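Envelope polyprotein (Puumala orthohantavirus, PDB 5FXU) provides the Gn glycoprotein, whose ectodomain forms part of the antigenic surface of the virus and, together with Gc, probably serves in host-cell attachment and entry. Local coordinates at residues E35-E40 with L142-Q147; Q55-W60 with P319-A324; V187-R192 with G347-P352. One frame throughout, in Å; residues are numbered along the deposited sequence.

Interaction 1: residues E35-E40 with L142-Q147; sequences ESLKLE and LGLGDQ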
loop_
_atom_site.group_PDB
_atom_site.type_symbol
_atom_site.label_atom_id
_atom_site.label_comp_id
_atom_site.label_asym_id
_atom_site.label_seq_id
_atom_site.Cartn_x
_atom_site.Cartn_y
_atom_site.Cartn_z
ATOM N N GLU A 35 11.746 -6.814 13.249
ATOM C CA GLU A 35 12.011 -5.590 14.019
ATOM C C GLU A 35 13.412 -4.977 13.747
ATOM O O GLU A 35 13.610 -3.774 13.929
ATOM C CB GLU A 35 11.749 -5.835 15.529
ATOM C CG GLU A 35 10.285 -6.165 15.902
ATOM C CD GLU A 35 9.976 -7.657 16.111
ATOM O OE1 GLU A 35 10.599 -8.513 15.425
ATOM O OE2 GLU A 35 9.057 -7.967 16.911
ATOM N N SER A 36 14.358 -5.794 13.277
ATOM C CA SER A 36 15.705 -5.335 12.893
ATOM C C SER A 36 15.871 -4.857 11.449
ATOM O O SER A 36 16.926 -4.335 11.110
ATOM C CB SER A 36 16.712 -6.460 13.123
ATOM O OG SER A 36 16.732 -6.808 14.489
ATOM N N LEU A 37 14.871 -5.053 10.595
ATOM C CA LEU A 37 15.037 -4.801 9.159
ATOM C C LEU A 37 15.262 -3.322 8.832
ATOM O O LEU A 37 14.477 -2.471 9.222
ATOM C CB LEU A 37 13.838 -5.341 8.365
ATOM C CG LEU A 37 13.690 -6.861 8.274
ATOM C CD1 LEU A 37 12.476 -7.204 7.425
ATOM C CD2 LEU A 37 14.938 -7.544 7.717
ATOM N N LYS A 38 16.349 -3.044 8.110
ATOM C CA LYS A 38 16.713 -1.694 7.665
ATOM C C LYS A 38 16.947 -1.742 6.153
ATOM O O LYS A 38 17.631 -2.643 5.664
ATOM C CB LYS A 38 18.000 -1.237 8.379
ATOM C CG LYS A 38 17.951 0.184 8.989
ATOM C CD LYS A 38 18.205 1.222 7.908
ATOM C CE LYS A 38 19.692 1.488 7.711
ATOM N NZ LYS A 38 20.311 2.404 8.712
ATOM N N LEU A 39 16.364 -0.806 5.409
ATOM C CA LEU A 39 16.687 -0.670 3.986
ATOM C C LEU A 39 18.011 0.050 3.828
ATOM O O LEU A 39 18.172 1.128 4.369
ATOM C CB LEU A 39 15.625 0.128 3.209
ATOM C CG LEU A 39 14.712 -0.631 2.241
ATOM C CD1 LEU A 39 13.933 0.377 1.417
ATOM C CD2 LEU A 39 15.436 -1.588 1.299
ATOM N N GLU A 40 18.943 -0.555 3.099
ATOM C CA GLU A 40 20.196 0.091 2.719
ATOM C C GLU A 40 20.121 0.343 1.229
ATOM O O GLU A 40 19.497 -0.436 0.515
ATOM C CB GLU A 40 21.421 -0.819 2.979
ATOM C CG GLU A 40 21.567 -1.438 4.367
ATOM C CD GLU A 40 22.027 -0.453 5.446
ATOM O OE1 GLU A 40 21.552 0.698 5.460
ATOM O OE2 GLU A 40 22.841 -0.846 6.304
ATOM N N LEU A 142 19.736 -2.438 -3.486
ATOM C CA LEU A 142 19.181 -2.217 -2.171
ATOM C C LEU A 142 19.435 -3.483 -1.357
ATOM O O LEU A 142 19.517 -4.604 -1.885
ATOM C CB LEU A 142 17.674 -1.942 -2.243
ATOM C CG LEU A 142 17.155 -0.849 -3.188
ATOM C CD1 LEU A 142 15.632 -0.860 -3.266
ATOM C CD2 LEU A 142 17.623 0.521 -2.725
ATOM N N GLY A 143 19.569 -3.294 -0.060
ATOM C CA GLY A 143 19.648 -4.402 0.859
ATOM C C GLY A 143 18.548 -4.289 1.891
ATOM O O GLY A 143 18.192 -3.182 2.333
ATOM N N LEU A 144 18.031 -5.450 2.280
ATOM C CA LEU A 144 17.063 -5.550 3.365
ATOM C C LEU A 144 17.359 -6.812 4.159
ATOM O O LEU A 144 17.224 -7.930 3.637
ATOM C CB LEU A 144 15.631 -5.570 2.824
ATOM C CG LEU A 144 14.551 -5.429 3.894
ATOM C CD1 LEU A 144 14.568 -4.055 4.552
ATOM C CD2 LEU A 144 13.188 -5.686 3.265
ATOM N N GLY A 145 17.802 -6.601 5.403
ATOM C CA GLY A 145 18.368 -7.651 6.245
ATOM C C GLY A 145 19.493 -8.341 5.502
ATOM O O GLY A 145 20.498 -7.716 5.174
ATOM N N ASP A 146 19.259 -9.604 5.166
ATOM C CA ASP A 146 20.233 -10.455 4.490
ATOM C C ASP A 146 19.974 -10.630 2.982
ATOM O O ASP A 146 20.689 -11.372 2.308
ATOM C CB ASP A 146 20.286 -11.810 5.228
ATOM C CG ASP A 146 20.806 -11.661 6.676
ATOM O OD1 ASP A 146 21.940 -11.132 6.835
ATOM O OD2 ASP A 146 20.077 -12.033 7.639
ATOM N N GLN A 147 18.982 -9.920 2.450
ATOM C CA GLN A 147 18.630 -10.024 1.035
ATOM C C GLN A 147 19.168 -8.834 0.262
ATOM O O GLN A 147 19.149 -7.709 0.739
ATOM C CB GLN A 147 17.109 -10.143 0.852
ATOM C CG GLN A 147 16.596 -11.573 0.770
ATOM C CD GLN A 147 17.010 -12.312 -0.494
ATOM O OE1 GLN A 147 17.226 -11.704 -1.541
ATOM N NE2 GLN A 147 17.101 -13.639 -0.400
#
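L37 and L144 meet where the 35-40 segment runs up against the turn end of a hairpin. L37 CB rests on L144 CD1 at 4.1 Å. From there CG leaves on the backbone N side, anti to the carbonyl carbon (chi1 -70°), and the CD2 branch reaches the bare backbone of G145, stopping 3.7 Å from its CA. The leucine also lies on F112 and P123. The CD1 methyl of L144 lies against the 37-39 backbone, between L37 CB and L39 CG, with K38 O 3.6 Å away; the side chains of L39 and L144 cross at a slant.

This is the edge of a four-stranded mixed sheet. Strands 139-144 and 147-155 form a hairpin closed by a type II' turn from L144 to Q147, with G145 at its positive-phi corner, and the short strand 39-41 lines up antiparallel on the outer side. E40 and G143 are its hydrogen-bonded pair: E40 N gives a nearly straight bond of 2.8 Å to G143 O (171°), and G143 N answers to E40 O at 2.9 Å, with the donor lying above the plane of the E40 carbonyl, off its lone pairs. L39 CD2 packs 3.3 Å from that same G143 O, while the carboxylate of E40 bends towards K38, whose NZ makes a long, weak salt bridge with it.

Interaction 2: residues Q55-W60 with P319-A324; sequences QPFTKW and PVYIWA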
loop_
_atom_site.group_PDB
_atom_site.type_symbol
_atom_site.label_atom_id
_atom_site.label_comp_id
_atom_site.label_asym_id
_atom_site.label_seq_id
_atom_site.Cartn_x
_atom_site.Cartn_y
_atom_site.Cartn_z
ATOM N N GLN A 55 8.351 3.972 14.171
ATOM C CA GLN A 55 6.919 4.172 13.956
ATOM C C GLN A 55 6.113 3.193 14.837
ATOM O O GLN A 55 6.323 1.987 14.790
ATOM C CB GLN A 55 6.612 4.127 12.437
ATOM C CG GLN A 55 6.973 2.818 11.721
ATOM C CD GLN A 55 7.657 2.903 10.331
ATOM O OE1 GLN A 55 8.162 1.883 9.847
ATOM N NE2 GLN A 55 7.636 4.061 9.669
ATOM N N PRO A 56 5.263 3.724 15.729
ATOM C CA PRO A 56 4.583 2.866 16.700
ATOM C C PRO A 56 3.400 2.066 16.123
ATOM O O PRO A 56 2.481 2.627 15.547
ATOM C CB PRO A 56 4.093 3.860 17.763
ATOM C CG PRO A 56 3.882 5.135 17.008
ATOM C CD PRO A 56 4.964 5.155 15.958
ATOM N N PHE A 57 3.457 0.760 16.328
ATOM C CA PHE A 57 2.472 -0.216 15.888
ATOM C C PHE A 57 1.996 -1.034 17.078
ATOM O O PHE A 57 2.739 -1.282 18.024
ATOM C CB PHE A 57 3.102 -1.193 14.902
ATOM C CG PHE A 57 3.031 -0.755 13.476
ATOM C CD1 PHE A 57 3.932 0.181 12.956
ATOM C CD2 PHE A 57 2.082 -1.290 12.638
ATOM C CE1 PHE A 57 3.860 0.573 11.624
ATOM C CE2 PHE A 57 2.011 -0.906 11.320
ATOM C CZ PHE A 57 2.895 0.034 10.811
ATOM N N THR A 58 0.737 -1.449 17.018
ATOM C CA THR A 58 0.244 -2.460 17.900
ATOM C C THR A 58 0.451 -3.782 17.211
ATOM O O THR A 58 -0.072 -3.990 16.148
ATOM C CB THR A 58 -1.228 -2.242 18.193
ATOM O OG1 THR A 58 -1.329 -1.086 19.011
ATOM C CG2 THR A 58 -1.835 -3.463 18.930
ATOM N N LYS A 59 1.232 -4.658 17.813
ATOM C CA LYS A 59 1.387 -6.022 17.309
ATOM C C LYS A 59 0.313 -6.939 17.882
ATOM O O LYS A 59 0.218 -7.066 19.068
ATOM C CB LYS A 59 2.747 -6.546 17.702
ATOM C CG LYS A 59 3.055 -7.916 17.170
ATOM C CD LYS A 59 4.390 -8.344 17.702
ATOM C CE LYS A 59 4.697 -9.745 17.264
ATOM N NZ LYS A 59 6.036 -10.138 17.769
ATOM N N TRP A 60 -0.448 -7.598 17.020
ATOM C CA TRP A 60 -1.567 -8.419 17.382
ATOM C C TRP A 60 -1.325 -9.810 16.803
ATOM O O TRP A 60 -1.185 -9.962 15.601
ATOM C CB TRP A 60 -2.847 -7.806 16.797
ATOM C CG TRP A 60 -4.097 -8.575 17.091
ATOM C CD1 TRP A 60 -4.378 -9.282 18.236
ATOM C CD2 TRP A 60 -5.248 -8.710 16.247
ATOM N NE1 TRP A 60 -5.603 -9.882 18.139
ATOM C CE2 TRP A 60 -6.172 -9.544 16.934
ATOM C CE3 TRP A 60 -5.588 -8.230 14.988
ATOM C CZ2 TRP A 60 -7.433 -9.883 16.393
ATOM C CZ3 TRP A 60 -6.818 -8.569 14.453
ATOM C CH2 TRP A 60 -7.730 -9.388 15.157
ATOM N N PRO A 319 -4.492 7.903 13.971
ATOM C CA PRO A 319 -4.262 6.544 13.493
ATOM C C PRO A 319 -3.715 5.566 14.555
ATOM O O PRO A 319 -2.777 5.895 15.288
ATOM C CB PRO A 319 -3.247 6.730 12.363
ATOM C CG PRO A 319 -2.572 8.031 12.640
ATOM C CD PRO A 319 -3.570 8.881 13.361
ATOM N N VAL A 320 -4.355 4.405 14.664
ATOM C CA VAL A 320 -3.834 3.297 15.441
ATOM C C VAL A 320 -3.354 2.268 14.436
ATOM O O VAL A 320 -4.177 1.624 13.788
ATOM C CB VAL A 320 -4.909 2.697 16.348
ATOM C CG1 VAL A 320 -4.387 1.449 17.047
ATOM C CG2 VAL A 320 -5.336 3.722 17.370
ATOM N N TYR A 321 -2.038 2.138 14.309
ATOM C CA TYR A 321 -1.444 1.251 13.322
ATOM C C TYR A 321 -1.332 -0.158 13.880
ATOM O O TYR A 321 -0.966 -0.346 15.030
ATOM C CB TYR A 321 -0.060 1.758 12.883
ATOM C CG TYR A 321 -0.082 3.026 12.085
ATOM C CD1 TYR A 321 -0.303 2.989 10.730
ATOM C CD2 TYR A 321 0.135 4.276 12.688
ATOM C CE1 TYR A 321 -0.321 4.152 9.974
ATOM C CE2 TYR A 321 0.119 5.456 11.945
ATOM C CZ TYR A 321 -0.116 5.384 10.577
ATOM O OH TYR A 321 -0.173 6.520 9.801
ATOM N N ILE A 322 -1.641 -1.132 13.051
ATOM C CA ILE A 322 -1.684 -2.529 13.448
ATOM C C ILE A 322 -0.816 -3.378 12.557
ATOM O O ILE A 322 -0.799 -3.209 11.369
ATOM C CB ILE A 322 -3.130 -3.068 13.413
ATOM C CG1 ILE A 322 -3.926 -2.394 14.520
ATOM C CG2 ILE A 322 -3.189 -4.567 13.694
ATOM C CD1 ILE A 322 -5.175 -1.793 13.985
ATOM N N TRP A 323 -0.069 -4.267 13.185
ATOM C CA TRP A 323 0.651 -5.315 12.533
ATOM C C TRP A 323 0.111 -6.641 13.087
ATOM O O TRP A 323 0.256 -6.913 14.273
ATOM C CB TRP A 323 2.142 -5.168 12.846
ATOM C CG TRP A 323 2.979 -6.258 12.281
ATOM C CD1 TRP A 323 2.821 -6.873 11.102
ATOM C CD2 TRP A 323 4.128 -6.835 12.891
ATOM N NE1 TRP A 323 3.782 -7.808 10.938
ATOM C CE2 TRP A 323 4.604 -7.804 12.028
ATOM C CE3 TRP A 323 4.808 -6.598 14.088
ATOM C CZ2 TRP A 323 5.735 -8.563 12.307
ATOM C CZ3 TRP A 323 5.925 -7.338 14.375
ATOM C CH2 TRP A 323 6.382 -8.319 13.486
ATOM N N ALA A 324 -0.500 -7.457 12.227
ATOM C CA ALA A 324 -1.216 -8.637 12.667
ATOM C C ALA A 324 -0.767 -9.897 11.953
ATOM O O ALA A 324 -1.436 -10.384 11.052
ATOM C CB ALA A 324 -2.713 -8.418 12.513
HETATM O O HOH W 1 -0.196 3.254 16.253
#
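F57 and Y321 fit together by shape where strands 54-64 and 321-323 run parallel, an inner pair in the beta-rich Gn head. Y321 CB is the bump, sitting over one face of the F57 ring, 3.8 Å from the centroid and displaced toward the rim, a CH-pi contact. The two rings meet obliquely, with planes at 44°. The F57 ring edge slots against the backbone of I322, bringing F57 CD2 within 3.6 Å of I322 C, with W323 N also at that edge, and W323 CB approaches F57 CD2 from the side opposite Y321 CB.

On the face carrying K59 and W323, the lysine chain is fully stretched and lies alongside the indole, both pointing the same way; K59 CG reaches W323 CE3 at 3.8 Å. The small A324 CB nestles beside the large W60 ring. The backbones interlock in parallel fashion: T58 straddles I322, giving its N-H to Y321 O (2.8 Å, 177°) and receiving W323 N at its own O, and W60 N bonds to W323 O. T58 OG1 is hydrogen-bonded to E85. Where the strands splay apart, one water spans the gap, donating to P56 O at 2.8 Å and accepting from Y321 N at 2.9 Å.

Interaction 3: residues V187-R192 with G347-P352; sequences VTVMVR and GFIPLP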
loop_
_atom_site.group_PDB
_atom_site.type_symbol
_atom_site.label_atom_id
_atom_site.label_comp_id
_atom_site.label_asym_id
_atom_site.label_seq_id
_atom_site.Cartn_x
_atom_site.Cartn_y
_atom_site.Cartn_z
ATOM N N VAL A 187 -7.582 -1.031 -21.622
ATOM C CA VAL A 187 -6.516 -1.869 -21.090
ATOM C C VAL A 187 -6.530 -1.841 -19.561
ATOM O O VAL A 187 -6.713 -0.800 -18.934
ATOM C CB VAL A 187 -5.141 -1.407 -21.633
ATOM C CG1 VAL A 187 -4.034 -2.267 -21.071
ATOM C CG2 VAL A 187 -5.120 -1.510 -23.156
ATOM N N THR A 188 -6.333 -2.996 -18.965
ATOM C CA THR A 188 -6.284 -3.139 -17.512
ATOM C C THR A 188 -4.873 -2.890 -16.983
ATOM O O THR A 188 -3.957 -3.562 -17.417
ATOM C CB THR A 188 -6.788 -4.524 -17.132
ATOM O OG1 THR A 188 -8.194 -4.558 -17.393
ATOM C CG2 THR A 188 -6.558 -4.820 -15.700
ATOM N N VAL A 189 -4.715 -1.924 -16.072
ATOM C CA VAL A 189 -3.396 -1.558 -15.544
ATOM C C VAL A 189 -3.328 -1.719 -14.023
ATOM O O VAL A 189 -4.332 -1.626 -13.323
ATOM C CB VAL A 189 -2.947 -0.117 -15.912
ATOM C CG1 VAL A 189 -2.945 0.067 -17.413
ATOM C CG2 VAL A 189 -3.834 0.940 -15.289
ATOM N N MET A 190 -2.116 -1.917 -13.538
ATOM C CA MET A 190 -1.837 -1.998 -12.118
ATOM C C MET A 190 -1.923 -0.626 -11.467
ATOM O O MET A 190 -1.516 0.381 -12.045
ATOM C CB MET A 190 -0.461 -2.605 -11.882
ATOM C CG MET A 190 -0.103 -2.770 -10.410
ATOM S SD MET A 190 1.451 -3.672 -10.055
ATOM C CE MET A 190 0.911 -5.339 -10.383
ATOM N N VAL A 191 -2.459 -0.608 -10.251
ATOM C CA VAL A 191 -2.467 0.572 -9.413
ATOM C C VAL A 191 -1.891 0.176 -8.074
ATOM O O VAL A 191 -2.272 -0.862 -7.529
ATOM C CB VAL A 191 -3.877 1.150 -9.225
ATOM C CG1 VAL A 191 -3.819 2.469 -8.474
ATOM C CG2 VAL A 191 -4.478 1.488 -10.564
ATOM N N ARG A 192 -0.960 0.987 -7.582
ATOM C CA ARG A 192 -0.374 0.831 -6.241
ATOM C C ARG A 192 -0.597 2.081 -5.410
ATOM O O ARG A 192 -0.278 3.166 -5.857
ATOM C CB ARG A 192 1.127 0.532 -6.322
ATOM C CG ARG A 192 1.408 -0.898 -6.708
ATOM C CD ARG A 192 2.727 -1.251 -7.353
ATOM N NE ARG A 192 2.982 -0.805 -8.717
ATOM C CZ ARG A 192 4.013 -1.203 -9.448
ATOM N NH1 ARG A 192 4.893 -2.082 -8.971
ATOM N NH2 ARG A 192 4.153 -0.729 -10.676
ATOM N N GLY A 347 -3.916 -3.326 -6.889
ATOM C CA GLY A 347 -4.994 -3.868 -7.701
ATOM C C GLY A 347 -4.912 -3.424 -9.141
ATOM O O GLY A 347 -3.888 -2.932 -9.582
ATOM N N PHE A 348 -5.996 -3.636 -9.877
ATOM C CA PHE A 348 -6.051 -3.378 -11.314
ATOM C C PHE A 348 -7.327 -2.630 -11.663
ATOM O O PHE A 348 -8.383 -2.923 -11.112
ATOM C CB PHE A 348 -5.963 -4.683 -12.094
ATOM C CG PHE A 348 -4.706 -5.453 -11.813
ATOM C CD1 PHE A 348 -4.634 -6.331 -10.736
ATOM C CD2 PHE A 348 -3.577 -5.280 -12.607
ATOM C CE1 PHE A 348 -3.462 -7.038 -10.463
ATOM C CE2 PHE A 348 -2.409 -5.993 -12.349
ATOM C CZ PHE A 348 -2.345 -6.865 -11.271
ATOM N N ILE A 349 -7.214 -1.652 -12.560
ATOM C CA ILE A 349 -8.372 -0.940 -13.091
ATOM C C ILE A 349 -8.300 -0.857 -14.616
ATOM O O ILE A 349 -7.196 -0.747 -15.195
ATOM C CB ILE A 349 -8.530 0.477 -12.483
ATOM C CG1 ILE A 349 -7.379 1.411 -12.887
ATOM C CG2 ILE A 349 -8.650 0.380 -10.969
ATOM C CD1 ILE A 349 -7.590 2.865 -12.515
ATOM N N PRO A 350 -9.471 -0.908 -15.280
ATOM C CA PRO A 350 -9.514 -0.702 -16.721
ATOM C C PRO A 350 -9.379 0.777 -17.072
ATOM O O PRO A 350 -10.039 1.607 -16.460
ATOM C CB PRO A 350 -10.891 -1.234 -17.095
ATOM C CG PRO A 350 -11.735 -0.984 -15.891
ATOM C CD PRO A 350 -10.814 -1.159 -14.721
ATOM N N LEU A 351 -8.510 1.101 -18.024
ATOM C CA LEU A 351 -8.390 2.466 -18.525
ATOM C C LEU A 351 -8.765 2.554 -19.995
ATOM O O LEU A 351 -8.355 1.714 -20.789
ATOM C CB LEU A 351 -6.963 2.987 -18.391
ATOM C CG LEU A 351 -6.417 3.232 -16.991
ATOM C CD1 LEU A 351 -4.933 3.562 -16.947
ATOM C CD2 LEU A 351 -7.190 4.338 -16.315
ATOM N N PRO A 352 -9.526 3.595 -20.365
ATOM C CA PRO A 352 -9.767 3.871 -21.765
ATOM C C PRO A 352 -8.579 4.616 -22.368
ATOM O O PRO A 352 -7.949 5.436 -21.696
ATOM C CB PRO A 352 -11.005 4.754 -21.722
ATOM C CG PRO A 352 -10.862 5.517 -20.460
ATOM C CD PRO A 352 -10.150 4.608 -19.499
#
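Torsions at V189 and I349 set up this contact with L351 and V191. V189 turns CG2 into the slot between its own N and carbonyl carbon, with CG1 beside the N (chi1 -57°), and that CG2 faces L351. I349 does likewise with CG1 (chi1 66°), bringing it 3.7 Å from V191 CG2. The V189 and L351 side chains cross at about a right angle, and L351 CD1 comes to 3.3 Å from V189 CG2, closer than carbons usually sit, so the fit here is tight.

The two segments form an antiparallel ladder, twisted enough that their directions differ by 136°, with strand 185-197 lying between 340-354 on one side and 228-234 on the other. V187 with L351, V189 with I349 and V191 with G347 are the hydrogen-bonded pairs, each closed by two bonds; V191 N to G347 O, for instance, spans 2.8 Å. V187, V189, V191, I349 and L351 put their side chains on one face, where V234, C232 and F169 join them, and E253 and Y249 of helix 249-260 reach I349 and L351 respectively.

T188, M190, F348 and P350 occupy the other face. M190 runs out extended and bends only at its last torsion, which carries CE to F348 CZ at 3.7 Å, while T188 CG2 touches F348 CB, at the root of the ring, also at 3.7 Å. T188 crosses the phenylalanine at about a right angle, M190 obliquely. Between these pairs the backbone makes close CA-H...O contacts, F348 CA to V189 O being 3.2 Å. M190 SD lies over one face of the R192 guanidinium, offset toward its rim, and NH1 and NH2 of that group are held by S23 OG and G235 O respectively.

In the fold
Along the chain the segments come as 35-40, 55-60, 142-147, 187-192, 319-324 and 347-352. Interactions 1 and 2 therefore cross, as do 2 and 3, whereas interaction 1 closes before 3 opens. Interactions 1 and 2 have centres about 20 Å apart and touch, E35 lying near K59 and W323. Interaction 3 lies across the chain's centre from both, its centre about 31 Å from interaction 1 and 30 Å from interaction 2. Interaction 1 sits in a separate four-stranded sheet, but strand pairing still joins 2 to 3: 321-323 pairs with 310-313, which pairs with 340-354. Segments distant in sequence are thus woven into one compact Gn head.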